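Local coordinates for protein probable acetyltransferases (Chromobacterium violaceum, PDB 3PZJ) that probably transfers an acetyl group to an acceptor amine as a member of the GNAT family, with protein N-termini as possible substrates, at residues Leu67-Phe72 and Ile122-Phe127. Numbering follows the deposited sequence.
With EDO (1,2-ethanediol), chain D.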
loop_
_atom_site.group_PDB
_atom_site.type_symbol
_atom_site.label_atom_id
_atom_site.label_comp_id
_atom_site.label_asym_id
_atom_site.label_seq_id
_atom_site.Cartn_x
_atom_site.Cartn_y
_atom_site.Cartn_z
ATOM N N LEU A 67 4.223 -2.718 -17.617
ATOM C CA LEU A 67 3.253 -3.303 -16.691
ATOM C C LEU A 67 3.807 -4.527 -16.017
ATOM O O LEU A 67 4.651 -5.227 -16.618
ATOM C CB LEU A 67 2.037 -3.691 -17.485
ATOM C CG LEU A 67 0.939 -2.653 -17.655
ATOM C CD1 LEU A 67 1.343 -1.187 -17.490
ATOM C CD2 LEU A 67 0.162 -2.878 -18.931
ATOM N N PRO A 68 3.280 -4.880 -14.821
ATOM C CA PRO A 68 3.859 -6.034 -14.147
ATOM C C PRO A 68 3.341 -7.394 -14.599
ATOM O O PRO A 68 3.586 -8.391 -13.948
ATOM C CB PRO A 68 3.581 -5.758 -12.647
ATOM C CG PRO A 68 2.551 -4.761 -12.624
ATOM C CD PRO A 68 2.352 -4.142 -13.968
ATOM N N TYR A 69 2.627 -7.441 -15.726
ATOM C CA TYR A 69 2.089 -8.671 -16.240
ATOM C C TYR A 69 2.078 -8.580 -17.738
ATOM O O TYR A 69 2.244 -7.521 -18.312
ATOM C CB TYR A 69 0.641 -8.890 -15.775
ATOM C CG TYR A 69 -0.194 -7.635 -15.760
ATOM C CD1 TYR A 69 -0.945 -7.231 -16.854
ATOM C CD2 TYR A 69 -0.255 -6.854 -14.611
ATOM C CE1 TYR A 69 -1.661 -6.022 -16.825
ATOM C CE2 TYR A 69 -0.994 -5.682 -14.565
ATOM C CZ TYR A 69 -1.708 -5.292 -15.652
ATOM O OH TYR A 69 -2.420 -4.117 -15.561
ATOM N N GLY A 70 1.756 -9.690 -18.359
ATOM C CA GLY A 70 1.766 -9.772 -19.797
ATOM C C GLY A 70 3.189 -9.860 -20.374
ATOM O O GLY A 70 4.191 -9.639 -19.704
ATOM N N PRO A 71 3.296 -10.240 -21.625
ATOM C CA PRO A 71 2.227 -10.750 -22.469
ATOM C C PRO A 71 1.800 -12.139 -22.039
ATOM O O PRO A 71 2.422 -12.760 -21.178
ATOM C CB PRO A 71 2.843 -10.719 -23.871
ATOM C CG PRO A 71 4.337 -10.677 -23.653
ATOM C CD PRO A 71 4.612 -10.138 -22.315
ATOM N N PHE A 72 0.683 -12.571 -22.584
ATOM C CA PHE A 72 0.068 -13.845 -22.221
ATOM C C PHE A 72 0.250 -14.859 -23.367
ATOM O O PHE A 72 0.038 -14.537 -24.528
ATOM C CB PHE A 72 -1.373 -13.587 -21.839
ATOM C CG PHE A 72 -1.510 -12.704 -20.642
ATOM C CD1 PHE A 72 -1.418 -13.232 -19.349
ATOM C CD2 PHE A 72 -1.655 -11.333 -20.785
ATOM C CE1 PHE A 72 -1.545 -12.383 -18.209
ATOM C CE2 PHE A 72 -1.724 -10.490 -19.677
ATOM C CZ PHE A 72 -1.696 -11.031 -18.399
ATOM N N ILE A 122 -6.948 3.631 -8.739
ATOM C CA ILE A 122 -7.380 3.272 -10.088
ATOM C C ILE A 122 -6.166 2.654 -10.765
ATOM O O ILE A 122 -5.121 3.260 -10.796
ATOM C CB ILE A 122 -7.930 4.490 -10.855
ATOM C CG1 ILE A 122 -9.327 4.802 -10.326
ATOM C CG2 ILE A 122 -8.044 4.251 -12.333
ATOM C CD1 ILE A 122 -9.837 6.184 -10.618
ATOM N N GLY A 123 -6.323 1.434 -11.236
ATOM C CA GLY A 123 -5.297 0.726 -11.921
ATOM C C GLY A 123 -5.788 -0.294 -12.894
ATOM O O GLY A 123 -6.942 -0.247 -13.303
ATOM N N HIS A 124 -4.853 -1.130 -13.309
ATOM C CA HIS A 124 -5.019 -2.075 -14.348
ATOM C C HIS A 124 -5.625 -1.413 -15.569
ATOM O O HIS A 124 -6.489 -1.983 -16.261
ATOM C CB HIS A 124 -5.913 -3.233 -13.837
ATOM C CG HIS A 124 -5.236 -4.122 -12.859
ATOM N ND1 HIS A 124 -5.706 -4.268 -11.582
ATOM C CD2 HIS A 124 -4.150 -4.930 -12.955
ATOM C CE1 HIS A 124 -4.904 -5.083 -10.910
ATOM N NE2 HIS A 124 -3.942 -5.492 -11.710
ATOM N N VAL A 125 -5.072 -0.241 -15.929
ATOM C CA VAL A 125 -5.583 0.490 -17.060
ATOM C C VAL A 125 -4.987 -0.081 -18.317
ATOM O O VAL A 125 -3.752 0.034 -18.574
ATOM C CB VAL A 125 -5.265 1.984 -16.979
ATOM C CG1 VAL A 125 -5.739 2.784 -18.268
ATOM C CG2 VAL A 125 -5.743 2.599 -15.662
ATOM N N ASN A 126 -5.829 -0.804 -19.049
ATOM C CA ASN A 126 -5.445 -1.579 -20.244
ATOM C C ASN A 126 -6.382 -1.205 -21.379
ATOM O O ASN A 126 -7.491 -1.814 -21.549
ATOM C CB ASN A 126 -5.570 -3.060 -19.952
ATOM C CG ASN A 126 -4.422 -3.584 -19.130
ATOM O OD1 ASN A 126 -3.397 -3.906 -19.712
ATOM N ND2 ASN A 126 -4.509 -3.525 -17.778
ATOM N N PHE A 127 -5.965 -0.195 -22.151
ATOM C CA PHE A 127 -6.831 0.343 -23.209
ATOM C C PHE A 127 -6.282 -0.059 -24.566
ATOM O O PHE A 127 -5.099 0.118 -24.829
ATOM C CB PHE A 127 -6.857 1.874 -23.109
ATOM C CG PHE A 127 -7.647 2.433 -21.930
ATOM C CD1 PHE A 127 -8.384 1.642 -21.077
ATOM C CD2 PHE A 127 -7.643 3.782 -21.703
ATOM C CE1 PHE A 127 -9.128 2.197 -20.038
ATOM C CE2 PHE A 127 -8.334 4.314 -20.638
ATOM C CZ PHE A 127 -9.139 3.531 -19.853
HETATM C C1 EDO D . -1.693 -2.308 -13.146
HETATM O O1 EDO D . -1.663 -2.177 -14.546
HETATM C C2 EDO D . -1.656 -0.931 -12.532
HETATM O O2 EDO D . -2.490 -0.997 -11.408
#
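Leu-67 reaches Asn-126 where the loop between helices 46-58 and 75-87 of this GNAT acetyltransferase fold meets strand 119-127 of the mixed central sheet, the strand that runs parallel to 155-161 beside it. Its methyl CD2 lies 3.8 Å from the amide oxygen OD1 of Asn-126, an oxygen already hydrogen-bonded to NE2 of His-63. Two residues on, Tyr-69 makes the largest share of the contact. Its CG sits between the backbone N and the carbonyl carbon (chi1 39°), and the ring extends toward the strand from the direction opposite to Asn-126. At its phenol end, OH accepts a hydrogen bond from ND2 of Asn-126 (3.1 Å, N-H...O 163°), lying almost exactly in the amide plane. The same ND2 donates to the backbone O of His-124 at 2.9 Å, approaching from above that carbonyl's plane. With both amide atoms bonded, the Asn-126 side chain is fixed in its rotation, and probably helps to position the phenol. The imidazole of His-124 presents its edge to Tyr-69, CD2 coming within 3.2 Å of OH, while the two rings lie obliquely at 40°. A 1,2-ethanediol, probably from the crystallisation liquor, has its O2 over one face of the imidazole, accepting the backbone N-H of His-124 (N to O2 3.0 Å); its O1 lies too close to OH of Tyr-69 to be reliable, so a bridge from strand to loop is doubtful. Trp-81 meets the tyrosine ring, and further along the loop Phe-72 packs edge-to-face against Trp-64 and Phe-78, with CA of Gly-70 3.6 Å above one face of the Phe-72 ring, offset toward its rim.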